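PDB 5O5C: putative decarboxylase involved in desferrioxamine biosynthesis from Erwinia amylovora, which probably decarboxylates lysine with the help of pyridoxal 5'-phosphate, a step of the pathway that makes the siderophore desferrioxamine E. Local coordinates for residues Gln172-Ala177 / His216-Lys221; Met178-Asp183 / Gly292-Val297. All blocks are in the same frame, centred on the assembly; numbering follows the deposited sequence.

Contact 1: residues Gln172-Ala177 / His216-Lys221; sequences QSNLMA and HFSIQK. With PLP (pyridoxal-5'-phosphate), chain H.
Asn174 and Ser218 are joined by a hydrogen bond from Asn174 ND2 to Ser218 OG, 2.9 Å long and close to straight, with an N-H...O angle of 165°. The hydroxyl oxygen lies almost in the amide plane of Asn174, only 5° out of it. Ser218 OG stands between its own backbone N and carbonyl carbon (chi1 58°), and from there it also meets His216 ND1 at 2.7 Å; either atom of that pair could be the donor. Beyond the two segments, Asn174 ND2 also bonds Asp298 OD2, and OD1 accepts from His296 NE2, so both polar ends of the buried amide are engaged.

The apolar part is small. Ile219 brings the methyl at the end of its longer branch against the amide, CD1 lying 3.6 Å from Asn174 ND2 and 3.7 Å from Asn174 CG. The area buried between the segments is small, 134 Å², in keeping with a contact made chiefly by one polar bond and one methyl.

Stacking on the cofactor makes up the third kind of interaction. The imidazole of His216 lies with one face against the pyridine ring of PLP: PLP C5 sits 3.4 Å above the imidazole plane, over its centre, and His216 CD2 approaches PLP C4 to 3.2 Å. Such a histidine stacked on the cofactor ring is characteristic of group II decarboxylases.

The chemistry implies a chain of support: Asn174 holds Ser218 OG, and the hydroxyl in turn meets ND1, which probably limits rotation of the His216 ring against the cofactor.

Contact 2: residues Met178-Asp183 / Gly292-Val297; sequences MLLARD and GMWMHV
Ala181 and Leu180 present one side of helix 170-189 to Trp294 at the beginning of strand 294-299, a helix-on-sheet packing within the large domain of this fold type I PLP enzyme. The strand belongs to the mixed seven-stranded sheet, and the buried area of 195 Å² comes mainly from the indole and the two helix residues.

The second segment starts at Gly292, whose positive phi (58°) places it as the C-prime residue of a Schellman motif that ends helix 281-290. Met293 then leads into the strand and packs on Leu287 of that preceding helix and on Val266 of the adjoining strand.

Trp294 carries the contact. With CG anti to the backbone N (chi1 -179°), the indole extends toward the helix, and one face receives the backbone and the methyl of Ala181. Ala181 CB stands 4.0 Å from the centroid of the five-membered ring and 25° off its normal, a CH-pi contact over the face. Ala181 CA is 3.7 Å above the indole plane, offset toward the rim. Farther along the ring system, Leu180 CB reaches the six-membered ring at Trp294 CH2, 3.7 Å away. The polar end of the indole is satisfied elsewhere, NE1 bonding Ser323 OG.

Met295 follows on the other side of the strand, where its side chain meets Leu281, Ile284 and Ser285 of helix 281-290. The alternation returns His296 to the same side as Trp294, and its ND1 also bonds Ser323 OG; thus two side chains of the strand converge on one hydroxyl. Within the indole's own surroundings, His296 CB lies at the ring edge, in the plane of the Trp294 ring.

The centres of the two contacts are about 11 Å apart, and both use helix 170-189: its first part serves contact 1 and the following turns serve contact 2. Along the chain the segments alternate, 172-177, 178-183, 216-221 and 292-297, so the two connections cross. They touch directly, Ala177 CB packing 3.4 Å from His296 ND1. One helix therefore links the cofactor pocket at contact 1 to sheet packing at contact 2, which lies away from the annotated sites. Both contacts border the second subunit, contact 1 through His216 and Lys221 and contact 2 through Leu179 and Arg182, so the helix meets the dimer interface in its 178-183 part.

Contact 1: residues Gln172-Ala177 / His216-Lys221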
# COMPACT_ATOMS: atom_id res chain seq x y z
N GLN B 172 0.55 -5.94 -5.68
CA GLN B 172 -0.45 -5.10 -6.32
C GLN B 172 -0.06 -4.80 -7.78
O GLN B 172 -0.91 -4.73 -8.64
CB GLN B 172 -0.62 -3.80 -5.53
CG GLN B 172 -1.63 -2.82 -6.05
CD GLN B 172 -1.48 -1.46 -5.37
OE1 GLN B 172 -1.16 -1.40 -4.23
NE2 GLN B 172 -1.62 -0.38 -6.11
N SER B 173 1.23 -4.64 -8.06
CA SER B 173 1.66 -4.49 -9.47
C SER B 173 1.27 -5.71 -10.35
O SER B 173 0.74 -5.54 -11.50
CB SER B 173 3.14 -4.21 -9.50
OG SER B 173 3.41 -3.08 -8.63
N ASN B 174 1.48 -6.92 -9.79
CA ASN B 174 1.11 -8.17 -10.46
C ASN B 174 -0.38 -8.29 -10.60
O ASN B 174 -0.85 -8.79 -11.61
CB ASN B 174 1.68 -9.42 -9.81
CG ASN B 174 3.16 -9.62 -10.11
OD1 ASN B 174 3.72 -9.02 -11.04
ND2 ASN B 174 3.80 -10.50 -9.35
N LEU B 175 -1.14 -7.78 -9.63
CA LEU B 175 -2.60 -7.75 -9.79
C LEU B 175 -2.98 -6.86 -10.97
O LEU B 175 -3.81 -7.26 -11.82
CB LEU B 175 -3.30 -7.33 -8.53
CG LEU B 175 -4.81 -7.06 -8.62
CD1 LEU B 175 -5.52 -8.28 -9.15
CD2 LEU B 175 -5.32 -6.67 -7.24
N MET B 176 -2.34 -5.70 -11.06
CA MET B 176 -2.71 -4.74 -12.10
C MET B 176 -2.37 -5.33 -13.45
O MET B 176 -3.15 -5.18 -14.39
CB MET B 176 -2.01 -3.38 -11.93
CG MET B 176 -2.41 -2.59 -10.72
SD MET B 176 -1.49 -1.05 -10.81
CE MET B 176 -1.94 -0.19 -9.30
N ALA B 177 -1.25 -6.06 -13.51
CA ALA B 177 -0.82 -6.75 -14.75
C ALA B 177 -1.81 -7.80 -15.27
O ALA B 177 -2.13 -7.82 -16.50
CB ALA B 177 0.57 -7.36 -14.61
N HIS B 216 6.26 -16.21 -8.74
CA HIS B 216 5.79 -15.80 -7.42
C HIS B 216 4.27 -16.12 -7.28
O HIS B 216 3.53 -16.00 -8.25
CB HIS B 216 6.07 -14.32 -7.24
CG HIS B 216 5.79 -13.84 -5.84
ND1 HIS B 216 4.58 -13.31 -5.47
CD2 HIS B 216 6.57 -13.84 -4.73
CE1 HIS B 216 4.60 -13.03 -4.17
NE2 HIS B 216 5.81 -13.31 -3.71
N PHE B 217 3.80 -16.49 -6.09
CA PHE B 217 2.41 -16.89 -5.86
C PHE B 217 1.36 -15.77 -6.02
O PHE B 217 0.20 -16.07 -6.24
CB PHE B 217 2.20 -17.58 -4.51
CG PHE B 217 0.96 -18.49 -4.47
CD1 PHE B 217 0.84 -19.58 -5.33
CD2 PHE B 217 -0.10 -18.25 -3.57
CE1 PHE B 217 -0.29 -20.40 -5.30
CE2 PHE B 217 -1.23 -19.07 -3.54
CZ PHE B 217 -1.32 -20.15 -4.41
N SER B 218 1.79 -14.51 -5.97
CA SER B 218 0.93 -13.34 -6.34
C SER B 218 0.16 -13.44 -7.67
O SER B 218 -1.02 -12.98 -7.75
CB SER B 218 1.68 -12.01 -6.21
OG SER B 218 2.84 -11.91 -6.98
N ILE B 219 0.76 -14.11 -8.67
CA ILE B 219 0.09 -14.41 -9.95
C ILE B 219 -1.21 -15.20 -9.79
O ILE B 219 -2.26 -14.72 -10.18
CB ILE B 219 1.01 -15.10 -10.99
CG1 ILE B 219 2.28 -14.26 -11.30
CG2 ILE B 219 0.25 -15.40 -12.27
CD1 ILE B 219 2.04 -12.79 -11.58
N GLN B 220 -1.12 -16.38 -9.21
CA GLN B 220 -2.26 -17.17 -8.79
C GLN B 220 -3.24 -16.45 -7.83
O GLN B 220 -4.41 -16.54 -8.03
CB GLN B 220 -1.80 -18.48 -8.13
CG GLN B 220 -1.26 -19.55 -9.09
CD GLN B 220 0.20 -19.39 -9.37
OE1 GLN B 220 0.80 -18.36 -9.00
NE2 GLN B 220 0.79 -20.38 -10.07
N LYS B 221 -2.75 -15.74 -6.81
CA LYS B 221 -3.60 -14.94 -5.92
C LYS B 221 -4.35 -13.88 -6.72
O LYS B 221 -5.54 -13.63 -6.48
CB LYS B 221 -2.80 -14.27 -4.80
CG LYS B 221 -2.05 -15.21 -3.84
CD LYS B 221 -1.22 -14.44 -2.80
CE LYS B 221 -1.20 -15.15 -1.46
NZ LYS B 221 -0.11 -14.72 -0.53
N1 PLP H . 7.28 -10.95 -7.72
C2 PLP H . 8.48 -11.47 -7.39
C2A PLP H . 9.40 -12.00 -8.45
C3 PLP H . 8.88 -11.48 -5.97
O3 PLP H . 10.10 -11.99 -5.57
C4 PLP H . 7.91 -10.90 -5.02
C4A PLP H . 8.17 -10.92 -3.56
C5 PLP H . 6.63 -10.37 -5.50
C6 PLP H . 6.38 -10.46 -6.86
C5A PLP H . 5.63 -9.80 -4.52
O4P PLP H . 6.23 -8.56 -4.11
P PLP H . 5.75 -7.60 -2.91
O1P PLP H . 6.13 -8.34 -1.66
O2P PLP H . 6.60 -6.36 -3.07
O3P PLP H . 4.29 -7.33 -3.00

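Contact 2: residues Met178-Asp183 / Gly292-Val297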
# COMPACT_ATOMS: atom_id res chain seq x y z
N MET B 178 -2.33 -8.64 -14.38
CA MET B 178 -3.29 -9.63 -14.81
C MET B 178 -4.67 -8.98 -15.07
O MET B 178 -5.44 -9.46 -15.90
CB MET B 178 -3.38 -10.77 -13.80
CG MET B 178 -2.07 -11.50 -13.55
SD MET B 178 -1.30 -12.14 -15.05
CE MET B 178 -2.45 -13.25 -15.67
N LEU B 179 -4.95 -7.85 -14.41
CA LEU B 179 -6.17 -7.14 -14.59
C LEU B 179 -6.22 -6.55 -16.03
O LEU B 179 -7.19 -6.78 -16.76
CB LEU B 179 -6.34 -6.07 -13.53
CG LEU B 179 -7.51 -5.07 -13.61
CD1 LEU B 179 -8.89 -5.67 -13.72
CD2 LEU B 179 -7.40 -4.17 -12.39
N LEU B 180 -5.15 -5.84 -16.39
CA LEU B 180 -4.98 -5.29 -17.71
C LEU B 180 -4.97 -6.40 -18.76
O LEU B 180 -5.64 -6.26 -19.75
CB LEU B 180 -3.75 -4.41 -17.83
CG LEU B 180 -3.96 -2.95 -17.46
CD1 LEU B 180 -4.53 -2.81 -16.07
CD2 LEU B 180 -2.69 -2.13 -17.54
N ALA B 181 -4.25 -7.49 -18.53
CA ALA B 181 -4.23 -8.60 -19.53
C ALA B 181 -5.60 -9.12 -19.74
O ALA B 181 -6.00 -9.26 -20.86
CB ALA B 181 -3.32 -9.74 -19.10
N ARG B 182 -6.29 -9.46 -18.67
CA ARG B 182 -7.69 -9.85 -18.69
C ARG B 182 -8.55 -8.84 -19.43
O ARG B 182 -9.21 -9.22 -20.42
CB ARG B 182 -8.25 -10.03 -17.27
CG ARG B 182 -9.66 -10.59 -17.20
CD ARG B 182 -10.26 -10.41 -15.82
NE ARG B 182 -10.62 -9.00 -15.61
CZ ARG B 182 -11.20 -8.50 -14.53
NH1 ARG B 182 -11.55 -9.27 -13.50
NH2 ARG B 182 -11.47 -7.21 -14.49
N ASP B 183 -8.60 -7.58 -18.95
CA ASP B 183 -9.46 -6.58 -19.59
C ASP B 183 -9.09 -6.19 -21.00
O ASP B 183 -9.97 -6.08 -21.83
CB ASP B 183 -9.66 -5.32 -18.76
CG ASP B 183 -10.45 -5.58 -17.49
OD1 ASP B 183 -10.68 -6.74 -17.13
OD2 ASP B 183 -10.81 -4.61 -16.84
N GLY B 292 -1.00 -13.61 -30.05
CA GLY B 292 -1.64 -12.37 -29.51
C GLY B 292 -1.67 -12.14 -28.00
O GLY B 292 -2.54 -11.41 -27.46
N MET B 293 -0.74 -12.76 -27.29
CA MET B 293 -0.80 -12.77 -25.82
C MET B 293 -0.12 -11.59 -25.17
O MET B 293 0.78 -11.03 -25.72
CB MET B 293 -0.20 -14.06 -25.26
CG MET B 293 -1.08 -15.26 -25.54
SD MET B 293 -0.61 -16.63 -24.52
CE MET B 293 0.95 -17.15 -25.25
N TRP B 294 -0.57 -11.24 -23.96
CA TRP B 294 -0.00 -10.18 -23.17
C TRP B 294 1.28 -10.77 -22.57
O TRP B 294 1.25 -11.88 -22.05
CB TRP B 294 -0.97 -9.78 -22.05
CG TRP B 294 -0.50 -8.67 -21.17
CD1 TRP B 294 0.47 -8.73 -20.18
CD2 TRP B 294 -0.96 -7.33 -21.19
NE1 TRP B 294 0.62 -7.48 -19.59
CE2 TRP B 294 -0.26 -6.62 -20.18
CE3 TRP B 294 -1.92 -6.67 -21.94
CZ2 TRP B 294 -0.50 -5.28 -19.91
CZ3 TRP B 294 -2.14 -5.39 -21.70
CH2 TRP B 294 -1.42 -4.68 -20.68
N MET B 295 2.39 -10.03 -22.68
CA MET B 295 3.61 -10.37 -21.97
C MET B 295 3.79 -9.48 -20.76
O MET B 295 3.93 -8.24 -20.85
CB MET B 295 4.84 -10.29 -22.85
CG MET B 295 6.01 -11.10 -22.31
SD MET B 295 7.55 -10.62 -23.11
CE MET B 295 8.75 -11.54 -22.18
N HIS B 296 3.78 -10.12 -19.60
CA HIS B 296 4.09 -9.42 -18.39
C HIS B 296 5.44 -9.88 -17.88
O HIS B 296 5.70 -11.08 -17.73
CB HIS B 296 3.00 -9.66 -17.37
CG HIS B 296 3.37 -9.18 -16.02
ND1 HIS B 296 3.67 -7.86 -15.79
CD2 HIS B 296 3.52 -9.82 -14.84
CE1 HIS B 296 3.91 -7.70 -14.51
NE2 HIS B 296 3.88 -8.88 -13.92
N VAL B 297 6.34 -8.93 -17.64
CA VAL B 297 7.61 -9.27 -17.01
C VAL B 297 7.54 -8.97 -15.52
O VAL B 297 7.33 -7.82 -15.15
CB VAL B 297 8.78 -8.57 -17.70
CG1 VAL B 297 10.07 -8.68 -16.91
CG2 VAL B 297 8.97 -9.21 -19.04